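Local coordinates for glycoside Hydrolase Family 43_12 (Metagenome, PDB 7JVH), which probably hydrolyses glycosidic bonds in plant cell-wall polysaccharides, as a family 43 glycoside hydrolase with a C-terminal concanavalin A-like domain, at residues P55-Q58 / G59-D63; K155-R158 / Q159-D163; V341-G345 / T346-F350; Q361-P364 / K365-N369. One frame throughout, in Å; residues are numbered along the deposited sequence.

Contact 1 (P55-Q58 / G59-D63); sequences PILQ and GCYPD
A backbone carbonyl oxygen is set against the rim of an aromatic ring: Gln58 O lies at the edge of Tyr61, near the ring plane, 3.2 Å from CE2. The chain doubles back here so that Leu57 and Tyr61 also meet, their CA atoms 6.5 Å apart. Leu57 CB approaches Tyr61 CG obliquely at 4.0 Å, and Leu57 CD1 lies 4.1 Å from Tyr61 CB. The side chains cross at about a right angle. In Tyr61 the ring carbon CG is anti to the carbonyl carbon (chi1 -69°), placing the ring beside Leu57 and the Gln58 carbonyl, and its turn (chi2 -85°) presents the CD2/CE2 edge. Gly59 makes the bend between Gln58 and Tyr61 at a phi of 82°, which favours glycine.

The loop joins strand 51-53 to strand 65-69 and is buried between the propeller and the C-terminal concanavalin A-like domain. Its polar groups find partners in other parts of the chain: Gln58 O accepts from Gln439 NE2 on that domain's side, Gly59 N donates to Glu335 OE2, and Gln58 NE2 reaches Gly380 O. Ile56 and Leu57 both face Thr336, forming a classic beta bulge.

The contact thus rests on van der Waals packing and the carbonyl's approach to the ring rim. The slightly positive C-H edge of Tyr61 would favour the negative end of the Gln58 carbonyl, probably adding a weak attraction to the bond from Gln439.

Contact 2 (K155-R158 / Q159-D163); sequences KDPR and QGWSD
Pro157 to Gln159 form a short 3-10 turn, flanked by Asp156 and Gly160, in which Gln159 N donates to Asp156 O at 2.9 Å and Gly160 N to Pro157 O at 3.2 Å. In both bonds the donor stands above the carbonyl plane. Gly160 then leaves the turn with a phi of 89°, at backbone angles that call for glycine.

Both oxygens of the Asp156 carboxylate serve the turn. OD1 accepts from Arg158 N at 3.2 Å, two residues on, which makes an Asx turn; the N-H comes from above the carboxylate plane. OD2 receives a weak bond from Gln159 NE2 at 3.4 Å, the amide and carboxylate planes being 68° apart. With Asp156 CG anti to its own nitrogen (chi1 177°), the carboxylate swings beside the start of the turn, while the Gln159 chain bends at chi2 to bring its amide back. Replacing Asp156 by an alanine would probably leave Arg158 N without this acceptor and the Gln159 amide less restrained. On the apolar side, Pro157 CG lies 4.4 Å from Trp161 CZ2, and Pro157 CA comes obliquely to the indole.

The turn links strand 148-154 to strand 165-166, the edge strand of a four-stranded propeller blade. Thr154 OG1 is bonded to both Asp156 N and Gly160 O at the end of strand 148-154. The Trp161 side chain packs on Phe135 and Met137 of strand 134-142 and on Val152 of strand 148-154.

Contact 3 (V341-G345 / T346-F350); sequences VDWSG and TWPVF
This beta hairpin forms the outer edge of a four-stranded blade of the family 43 propeller, joining strand 335-342 to strand 349-350. Asp342 and Val349 form an antiparallel hydrogen-bonded pair: Asp342 N to Val349 O and Val349 N to Asp342 O are each 2.9 Å. In the neighbouring non-hydrogen-bonded pair, Val341 CG2 stands over the centre of the Phe350 ring, 4.0 Å from its centroid and 11° off the normal.

At the turn, Trp343 CG lies opposite the backbone N (chi1 -151°), carrying the indole alongside Pro348. Pro348 CD lies over its five-membered ring in a CH-pi contact, 4.0 Å from the centroid. At the rim NE1 donates to Thr346 O at 3.2 Å, with that oxygen in the indole plane; the N-H reaches it from above the carbonyl plane. A leucine in place of Trp343 would probably leave Thr346 O without this donor and Pro348 without its flat partner. Tyr251 and Tyr315 meet the indole edge-to-face.

Asp342 OD1 accepts from Ser344 N, an Asx turn, and from Ser344 OG through its syn lone pair. One water spans the loop, accepting from Gly345 N at 3.1 Å and donating to Trp347 O.

Contact 4 (Q361-P364 / K365-N369); sequences QKMP and KGVEN
The flat group at the heart of this contact is the peptide between Glu368 and Asn369, and the end of Met363, a selenomethionine, lies over one of its faces. CE stands above Glu368 C at 3.4 Å, and SE above Asn369 N at 3.5 Å, so the last bond of the side chain spans the peptide link. At the peptide's carbonyl end, Glu368 O accepts from Asn96 ND2.

The bend at chi3 (55°) also turns CE to Val367, whose CG1 it meets at 3.4 Å, a close apolar approach. The two side chains cross at about a right angle. The other methyl of Val367, CG2, rests 3.7 Å from Pro364 CB. Next to this packing runs a type II beta turn from Pro364 to Val367, closed by Val367 N donating to Pro364 O at 3.1 Å. Gly366 takes its third position at a phi of 84°, which favours glycine.

The turn follows strand 360-362, and Met363 also touches Phe52 of the partner strand 51-53 and Ile95. Asn369 fastens the far end: OD1 bonds with Thr371 OG1 and ND2 with Glu51 O.

The join is thus largely van der Waals, with Val367 O beside the end of Met363. Dispersion between that end, where the native residue would have sulfur, and the peptide surface would carry most of the side-chain contact, while one backbone bond closes the turn, with Gly366 allowing its phi.

How the contacts relate
The four contacts follow one another along the chain without interleaving, and none touches another. Contacts 1, 2 and 3 belong to the family 43 propeller: contact 1 is in the loop before its first four-stranded sheet, contact 2 and contact 3 connect strands within later sheets. Contacts 2 and 3 are the farthest apart, centres about 33 Å; contact 2 is also about 30 Å from contact 4. Contacts 1 and 4 come to about 7 Å at their nearest atoms, consistent with the pairing of strands 51-53 and 360-362, which lead into them. Strand 335-342 relates three sites: its start lines contact 1, its end forms contact 3, and Gln361 of contact 4 packs on it.

Contact 1 (P55-Q58 / G59-D63)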
loop_
_atom_site.group_PDB
_atom_site.type_symbol
_atom_site.label_atom_id
_atom_site.label_comp_id
_atom_site.label_asym_id
_atom_site.label_seq_id
_atom_site.Cartn_x
_atom_site.Cartn_y
_atom_site.Cartn_z
ATOM N N PRO A 55 -12.419 -5.665 -1.298
ATOM C CA PRO A 55 -11.002 -5.913 -1.590
ATOM C C PRO A 55 -10.329 -7.102 -0.907
ATOM O O PRO A 55 -10.535 -7.348 0.282
ATOM C CB PRO A 55 -10.339 -4.631 -1.085
ATOM C CG PRO A 55 -11.213 -4.155 0.018
ATOM C CD PRO A 55 -12.611 -4.483 -0.441
ATOM N N ILE A 56 -9.491 -7.804 -1.661
ATOM C CA ILE A 56 -8.776 -9.005 -1.153
ATOM C C ILE A 56 -7.630 -8.579 -0.246
ATOM O O ILE A 56 -7.182 -9.405 0.524
ATOM C CB ILE A 56 -8.303 -9.897 -2.308
ATOM C CG1 ILE A 56 -7.199 -9.230 -3.126
ATOM C CG2 ILE A 56 -9.484 -10.287 -3.172
ATOM C CD1 ILE A 56 -7.240 -9.588 -4.585
ATOM N N LEU A 57 -7.117 -7.371 -0.444
ATOM C CA LEU A 57 -6.123 -6.781 0.455
ATOM C C LEU A 57 -6.705 -5.490 0.982
ATOM O O LEU A 57 -6.878 -4.537 0.254
ATOM C CB LEU A 57 -4.801 -6.519 -0.248
ATOM C CG LEU A 57 -4.091 -7.660 -0.961
ATOM C CD1 LEU A 57 -2.876 -7.132 -1.710
ATOM C CD2 LEU A 57 -3.675 -8.739 0.016
ATOM N N GLN A 58 -7.040 -5.492 2.269
ATOM C CA GLN A 58 -7.610 -4.359 2.967
ATOM C C GLN A 58 -6.465 -3.478 3.426
ATOM O O GLN A 58 -5.377 -3.973 3.728
ATOM C CB GLN A 58 -8.418 -4.847 4.176
ATOM C CG GLN A 58 -9.596 -5.737 3.833
ATOM C CD GLN A 58 -10.120 -6.518 5.022
ATOM O OE1 GLN A 58 -9.405 -7.324 5.604
ATOM N NE2 GLN A 58 -11.384 -6.281 5.384
ATOM N N GLY A 59 -6.728 -2.173 3.506
ATOM C CA GLY A 59 -5.726 -1.182 3.877
ATOM C C GLY A 59 -4.848 -0.788 2.692
ATOM O O GLY A 59 -5.070 -1.257 1.564
ATOM N N CYS A 60 -3.847 0.054 2.955
ATOM C CA CYS A 60 -2.989 0.606 1.912
ATOM C C CYS A 60 -2.215 -0.477 1.157
ATOM O O CYS A 60 -1.161 -0.953 1.611
ATOM C CB CYS A 60 -2.014 1.642 2.459
ATOM S SG CYS A 60 -1.193 2.606 1.158
ATOM N N TYR A 61 -2.781 -0.869 0.005
ATOM C CA TYR A 61 -2.152 -1.780 -0.938
ATOM C C TYR A 61 -2.539 -1.308 -2.334
ATOM O O TYR A 61 -3.356 -1.939 -3.000
ATOM C CB TYR A 61 -2.595 -3.218 -0.706
ATOM C CG TYR A 61 -2.059 -3.786 0.583
ATOM C CD1 TYR A 61 -0.792 -4.350 0.642
ATOM C CD2 TYR A 61 -2.807 -3.734 1.750
ATOM C CE1 TYR A 61 -0.301 -4.872 1.826
ATOM C CE2 TYR A 61 -2.320 -4.265 2.942
ATOM C CZ TYR A 61 -1.071 -4.837 2.972
ATOM O OH TYR A 61 -0.562 -5.366 4.141
ATOM N N PRO A 62 -2.002 -0.151 -2.789
ATOM C CA PRO A 62 -2.398 0.442 -4.063
ATOM C C PRO A 62 -1.664 -0.142 -5.270
ATOM O O PRO A 62 -0.753 -0.975 -5.134
ATOM C CB PRO A 62 -2.040 1.927 -3.867
ATOM C CG PRO A 62 -1.564 2.058 -2.430
ATOM C CD PRO A 62 -1.053 0.707 -2.069
ATOM N N ASP A 63 -2.099 0.295 -6.453
ATOM C CA ASP A 63 -1.441 -0.015 -7.716
ATOM C C ASP A 63 -1.082 -1.498 -7.799
ATOM O O ASP A 63 0.086 -1.863 -7.867
ATOM C CB ASP A 63 -0.180 0.855 -7.864
ATOM C CG ASP A 63 -0.462 2.331 -7.684
ATOM O OD1 ASP A 63 -1.375 2.868 -8.364
ATOM O OD2 ASP A 63 0.239 2.958 -6.856
#

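Contact 2 (K155-R158 / Q159-D163)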
loop_
_atom_site.group_PDB
_atom_site.type_symbol
_atom_site.label_atom_id
_atom_site.label_comp_id
_atom_site.label_asym_id
_atom_site.label_seq_id
_atom_site.Cartn_x
_atom_site.Cartn_y
_atom_site.Cartn_z
ATOM N N LYS A 155 15.223 -15.334 -9.899
ATOM C CA LYS A 155 14.774 -16.639 -10.381
ATOM C C LYS A 155 13.672 -17.275 -9.514
ATOM O O LYS A 155 12.982 -18.181 -9.973
ATOM C CB LYS A 155 15.961 -17.605 -10.495
ATOM C CG LYS A 155 17.019 -17.195 -11.510
ATOM C CD LYS A 155 16.512 -17.262 -12.958
ATOM C CE LYS A 155 17.090 -18.426 -13.751
ATOM N NZ LYS A 155 17.074 -18.127 -15.212
ATOM N N ASP A 156 13.515 -16.772 -8.281
ATOM C CA ASP A 156 12.675 -17.365 -7.252
ATOM C C ASP A 156 12.405 -16.321 -6.166
ATOM O O ASP A 156 13.269 -16.041 -5.337
ATOM C CB ASP A 156 13.368 -18.608 -6.685
ATOM C CG ASP A 156 12.589 -19.257 -5.529
ATOM O OD1 ASP A 156 11.406 -18.904 -5.291
ATOM O OD2 ASP A 156 13.174 -20.138 -4.855
ATOM N N PRO A 157 11.196 -15.714 -6.136
ATOM C CA PRO A 157 10.851 -14.713 -5.125
ATOM C C PRO A 157 11.139 -15.086 -3.661
ATOM O O PRO A 157 11.381 -14.193 -2.849
ATOM C CB PRO A 157 9.345 -14.524 -5.336
ATOM C CG PRO A 157 9.137 -14.844 -6.788
ATOM C CD PRO A 157 10.115 -15.934 -7.109
ATOM N N ARG A 158 11.111 -16.383 -3.335
ATOM C CA ARG A 158 11.415 -16.839 -1.980
ATOM C C ARG A 158 12.873 -16.597 -1.551
ATOM O O ARG A 158 13.158 -16.596 -0.365
ATOM C CB ARG A 158 11.058 -18.328 -1.817
ATOM C CG ARG A 158 9.574 -18.601 -1.574
ATOM C CD ARG A 158 9.253 -18.470 -0.077
ATOM N NE ARG A 158 9.800 -19.558 0.758
ATOM C CZ ARG A 158 10.546 -19.404 1.864
ATOM N NH1 ARG A 158 10.881 -18.194 2.308
ATOM N NH2 ARG A 158 10.970 -20.471 2.527
ATOM N N GLN A 159 13.771 -16.422 -2.526
ATOM C CA GLN A 159 15.189 -16.144 -2.264
ATOM C C GLN A 159 15.541 -14.644 -2.253
ATOM O O GLN A 159 16.683 -14.287 -1.985
ATOM C CB GLN A 159 16.082 -16.849 -3.293
ATOM C CG GLN A 159 15.804 -18.328 -3.504
ATOM C CD GLN A 159 15.941 -19.158 -2.231
ATOM O OE1 GLN A 159 16.696 -18.810 -1.311
ATOM N NE2 GLN A 159 15.212 -20.271 -2.178
ATOM N N GLY A 160 14.554 -13.786 -2.549
ATOM C CA GLY A 160 14.755 -12.354 -2.658
ATOM C C GLY A 160 15.139 -11.914 -4.060
ATOM O O GLY A 160 15.228 -12.727 -4.972
ATOM N N TRP A 161 15.383 -10.610 -4.225
ATOM C CA TRP A 161 15.619 -9.988 -5.525
ATOM C C TRP A 161 16.964 -9.266 -5.591
ATOM O O TRP A 161 17.556 -8.931 -4.567
ATOM C CB TRP A 161 14.497 -9.000 -5.834
ATOM C CG TRP A 161 13.112 -9.592 -5.852
ATOM C CD1 TRP A 161 12.379 -10.015 -4.769
ATOM C CD2 TRP A 161 12.257 -9.747 -6.990
ATOM N NE1 TRP A 161 11.152 -10.459 -5.169
ATOM C CE2 TRP A 161 11.042 -10.298 -6.525
ATOM C CE3 TRP A 161 12.405 -9.499 -8.358
ATOM C CZ2 TRP A 161 9.978 -10.609 -7.387
ATOM C CZ3 TRP A 161 11.345 -9.804 -9.212
ATOM C CH2 TRP A 161 10.151 -10.353 -8.723
ATOM N N SER A 162 17.443 -9.024 -6.813
ATOM C CA SER A 162 18.701 -8.335 -7.063
ATOM C C SER A 162 18.653 -6.886 -6.604
ATOM O O SER A 162 17.608 -6.370 -6.229
ATOM C CB SER A 162 19.024 -8.353 -8.557
ATOM O OG SER A 162 18.146 -7.498 -9.278
ATOM N N ASP A 163 19.815 -6.228 -6.651
ATOM C CA ASP A 163 19.902 -4.784 -6.495
ATOM C C ASP A 163 19.338 -4.127 -7.755
ATOM O O ASP A 163 19.219 -4.774 -8.796
ATOM C CB ASP A 163 21.345 -4.349 -6.216
ATOM C CG ASP A 163 21.737 -4.524 -4.752
ATOM O OD1 ASP A 163 20.851 -4.595 -3.884
ATOM O OD2 ASP A 163 22.939 -4.600 -4.454
#

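Contact 3 (V341-G345 / T346-F350)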
loop_
_atom_site.group_PDB
_atom_site.type_symbol
_atom_site.label_atom_id
_atom_site.label_comp_id
_atom_site.label_asym_id
_atom_site.label_seq_id
_atom_site.Cartn_x
_atom_site.Cartn_y
_atom_site.Cartn_z
ATOM N N VAL A 341 -12.763 -11.560 -15.095
ATOM C CA VAL A 341 -12.691 -10.850 -16.401
ATOM C C VAL A 341 -13.047 -11.800 -17.544
ATOM O O VAL A 341 -12.391 -12.804 -17.681
ATOM C CB VAL A 341 -11.296 -10.229 -16.602
ATOM C CG1 VAL A 341 -11.074 -9.792 -18.039
ATOM C CG2 VAL A 341 -11.061 -9.071 -15.657
ATOM N N ASP A 342 -14.079 -11.485 -18.317
ATOM C CA ASP A 342 -14.402 -12.292 -19.487
ATOM C C ASP A 342 -13.586 -11.771 -20.674
ATOM O O ASP A 342 -13.698 -10.604 -21.043
ATOM C CB ASP A 342 -15.900 -12.225 -19.801
ATOM C CG ASP A 342 -16.290 -13.031 -21.030
ATOM O OD1 ASP A 342 -15.422 -13.549 -21.754
ATOM O OD2 ASP A 342 -17.492 -13.147 -21.291
ATOM N N TRP A 343 -12.762 -12.653 -21.253
ATOM C CA TRP A 343 -11.986 -12.336 -22.437
ATOM C C TRP A 343 -12.159 -13.399 -23.517
ATOM O O TRP A 343 -11.214 -13.775 -24.180
ATOM C CB TRP A 343 -10.504 -12.144 -22.083
ATOM C CG TRP A 343 -9.799 -11.189 -23.002
ATOM C CD1 TRP A 343 -10.252 -10.728 -24.214
ATOM C CD2 TRP A 343 -8.511 -10.589 -22.802
ATOM N NE1 TRP A 343 -9.330 -9.870 -24.770
ATOM C CE2 TRP A 343 -8.250 -9.768 -23.925
ATOM C CE3 TRP A 343 -7.552 -10.670 -21.794
ATOM C CZ2 TRP A 343 -7.075 -9.034 -24.055
ATOM C CZ3 TRP A 343 -6.379 -9.931 -21.923
ATOM C CH2 TRP A 343 -6.141 -9.141 -23.057
ATOM N N SER A 344 -13.403 -13.844 -23.692
ATOM C CA SER A 344 -13.778 -14.839 -24.693
ATOM C C SER A 344 -13.920 -14.216 -26.091
ATOM O O SER A 344 -14.008 -14.941 -27.076
ATOM C CB SER A 344 -15.086 -15.529 -24.298
ATOM O OG SER A 344 -16.134 -14.589 -24.162
ATOM N N GLY A 345 -13.969 -12.879 -26.150
ATOM C CA GLY A 345 -14.068 -12.115 -27.383
ATOM C C GLY A 345 -12.846 -11.236 -27.602
ATOM O O GLY A 345 -11.821 -11.396 -26.937
ATOM N N THR A 346 -12.960 -10.309 -28.555
ATOM C CA THR A 346 -11.889 -9.361 -28.894
ATOM C C THR A 346 -11.343 -8.612 -27.667
ATOM O O THR A 346 -10.134 -8.510 -27.505
ATOM C CB THR A 346 -12.388 -8.328 -29.929
ATOM O OG1 THR A 346 -12.899 -9.014 -31.083
ATOM C CG2 THR A 346 -11.273 -7.381 -30.345
ATOM N N TRP A 347 -12.245 -8.111 -26.812
ATOM C CA TRP A 347 -11.895 -7.228 -25.697
ATOM C C TRP A 347 -12.199 -7.769 -24.303
ATOM O O TRP A 347 -13.189 -8.470 -24.101
ATOM C CB TRP A 347 -12.659 -5.918 -25.817
ATOM C CG TRP A 347 -12.535 -5.202 -27.123
ATOM C CD1 TRP A 347 -13.400 -5.250 -28.158
ATOM C CD2 TRP A 347 -11.506 -4.274 -27.488
ATOM N NE1 TRP A 347 -12.969 -4.419 -29.167
ATOM C CE2 TRP A 347 -11.807 -3.809 -28.779
ATOM C CE3 TRP A 347 -10.355 -3.795 -26.845
ATOM C CZ2 TRP A 347 -11.001 -2.896 -29.453
ATOM C CZ3 TRP A 347 -9.550 -2.880 -27.517
ATOM C CH2 TRP A 347 -9.877 -2.444 -28.806
ATOM N N PRO A 348 -11.389 -7.404 -23.284
ATOM C CA PRO A 348 -11.650 -7.807 -21.900
ATOM C C PRO A 348 -12.775 -7.008 -21.261
ATOM O O PRO A 348 -12.794 -5.783 -21.366
ATOM C CB PRO A 348 -10.330 -7.473 -21.201
ATOM C CG PRO A 348 -9.779 -6.332 -21.973
ATOM C CD PRO A 348 -10.175 -6.578 -23.413
ATOM N N VAL A 349 -13.698 -7.716 -20.600
ATOM C CA VAL A 349 -14.806 -7.136 -19.862
ATOM C C VAL A 349 -14.571 -7.484 -18.402
ATOM O O VAL A 349 -14.409 -8.652 -18.066
ATOM C CB VAL A 349 -16.146 -7.769 -20.283
ATOM C CG1 VAL A 349 -17.273 -7.390 -19.324
ATOM C CG2 VAL A 349 -16.492 -7.396 -21.719
ATOM N N PHE A 350 -14.638 -6.459 -17.552
ATOM C CA PHE A 350 -14.559 -6.621 -16.079
ATOM C C PHE A 350 -15.978 -6.954 -15.639
ATOM O O PHE A 350 -16.821 -6.090 -15.784
ATOM C CB PHE A 350 -14.101 -5.314 -15.426
ATOM C CG PHE A 350 -12.610 -5.168 -15.289
ATOM C CD1 PHE A 350 -11.840 -4.748 -16.353
ATOM C CD2 PHE A 350 -11.972 -5.467 -14.105
ATOM C CE1 PHE A 350 -10.470 -4.638 -16.235
ATOM C CE2 PHE A 350 -10.601 -5.359 -13.988
ATOM C CZ PHE A 350 -9.852 -4.941 -15.054
HETATM O O HOH W 1 -15.097 -10.714 -24.290
#

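Contact 4 (Q361-P364 / K365-N369)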
loop_
_atom_site.group_PDB
_atom_site.type_symbol
_atom_site.label_atom_id
_atom_site.label_comp_id
_atom_site.label_asym_id
_atom_site.label_seq_id
_atom_site.Cartn_x
_atom_site.Cartn_y
_atom_site.Cartn_z
ATOM N N GLN A 361 -18.181 -11.403 -3.763
ATOM C CA GLN A 361 -17.949 -11.924 -5.123
ATOM C C GLN A 361 -17.970 -13.440 -5.010
ATOM O O GLN A 361 -17.537 -13.948 -3.978
ATOM C CB GLN A 361 -16.536 -11.588 -5.591
ATOM C CG GLN A 361 -16.256 -10.103 -5.697
ATOM C CD GLN A 361 -16.900 -9.583 -6.946
ATOM O OE1 GLN A 361 -16.800 -10.202 -7.987
ATOM N NE2 GLN A 361 -17.586 -8.462 -6.839
ATOM N N LYS A 362 -18.453 -14.130 -6.036
ATOM C CA LYS A 362 -18.415 -15.601 -5.968
ATOM C C LYS A 362 -16.963 -16.001 -6.180
ATOM O O LYS A 362 -16.323 -15.368 -6.985
ATOM C CB LYS A 362 -19.341 -16.168 -7.042
ATOM C CG LYS A 362 -20.603 -15.357 -7.276
ATOM C CD LYS A 362 -21.432 -15.823 -8.446
ATOM C CE LYS A 362 -21.543 -14.807 -9.562
ATOM N NZ LYS A 362 -22.941 -14.404 -9.821
HETATM N N MSE A 363 -16.477 -17.028 -5.485
HETATM C CA MSE A 363 -15.083 -17.506 -5.674
HETATM C C MSE A 363 -15.017 -18.403 -6.915
HETATM O O MSE A 363 -16.050 -18.788 -7.442
HETATM C CB MSE A 363 -14.643 -18.387 -4.499
HETATM C CG MSE A 363 -14.626 -17.729 -3.142
HETATM SE SE MSE A 363 -13.836 -18.863 -1.790
HETATM C CE MSE A 363 -12.116 -19.350 -2.385
ATOM N N PRO A 364 -13.829 -18.748 -7.429
ATOM C CA PRO A 364 -13.736 -19.683 -8.540
ATOM C C PRO A 364 -14.192 -21.085 -8.107
ATOM O O PRO A 364 -13.979 -21.441 -6.985
ATOM C CB PRO A 364 -12.239 -19.708 -8.849
ATOM C CG PRO A 364 -11.732 -18.409 -8.302
ATOM C CD PRO A 364 -12.551 -18.176 -7.058
ATOM N N LYS A 365 -14.761 -21.857 -9.034
ATOM C CA LYS A 365 -15.272 -23.227 -8.763
ATOM C C LYS A 365 -14.221 -24.077 -8.046
ATOM O O LYS A 365 -13.066 -24.073 -8.456
ATOM C CB LYS A 365 -15.713 -23.895 -10.068
ATOM C CG LYS A 365 -16.202 -25.334 -9.947
ATOM C CD LYS A 365 -15.253 -26.361 -10.535
ATOM C CE LYS A 365 -14.867 -27.457 -9.565
ATOM N NZ LYS A 365 -13.521 -27.997 -9.861
ATOM N N GLY A 366 -14.653 -24.797 -7.016
ATOM C CA GLY A 366 -13.815 -25.674 -6.215
ATOM C C GLY A 366 -13.042 -25.011 -5.080
ATOM O O GLY A 366 -12.658 -25.699 -4.138
ATOM N N VAL A 367 -12.790 -23.703 -5.160
ATOM C CA VAL A 367 -11.944 -23.034 -4.126
ATOM C C VAL A 367 -12.733 -22.699 -2.865
ATOM O O VAL A 367 -13.826 -22.171 -2.982
ATOM C CB VAL A 367 -11.238 -21.784 -4.675
ATOM C CG1 VAL A 367 -9.972 -21.496 -3.898
ATOM C CG2 VAL A 367 -10.914 -21.938 -6.143
ATOM N N GLU A 368 -12.145 -22.983 -1.705
ATOM C CA GLU A 368 -12.791 -22.671 -0.407
ATOM C C GLU A 368 -12.057 -21.495 0.244
ATOM O O GLU A 368 -10.850 -21.367 0.057
ATOM C CB GLU A 368 -12.863 -23.892 0.509
ATOM C CG GLU A 368 -11.718 -24.862 0.325
ATOM C CD GLU A 368 -11.887 -26.205 1.013
ATOM O OE1 GLU A 368 -11.285 -26.391 2.076
ATOM O OE2 GLU A 368 -12.615 -27.055 0.479
ATOM N N ASN A 369 -12.803 -20.692 0.991
ATOM C CA ASN A 369 -12.303 -19.474 1.663
ATOM C C ASN A 369 -11.509 -19.816 2.923
ATOM O O ASN A 369 -12.120 -20.155 3.923
ATOM C CB ASN A 369 -13.486 -18.570 1.975
ATOM C CG ASN A 369 -13.091 -17.134 2.170
ATOM O OD1 ASN A 369 -12.141 -16.855 2.875
ATOM N ND2 ASN A 369 -13.823 -16.229 1.561
#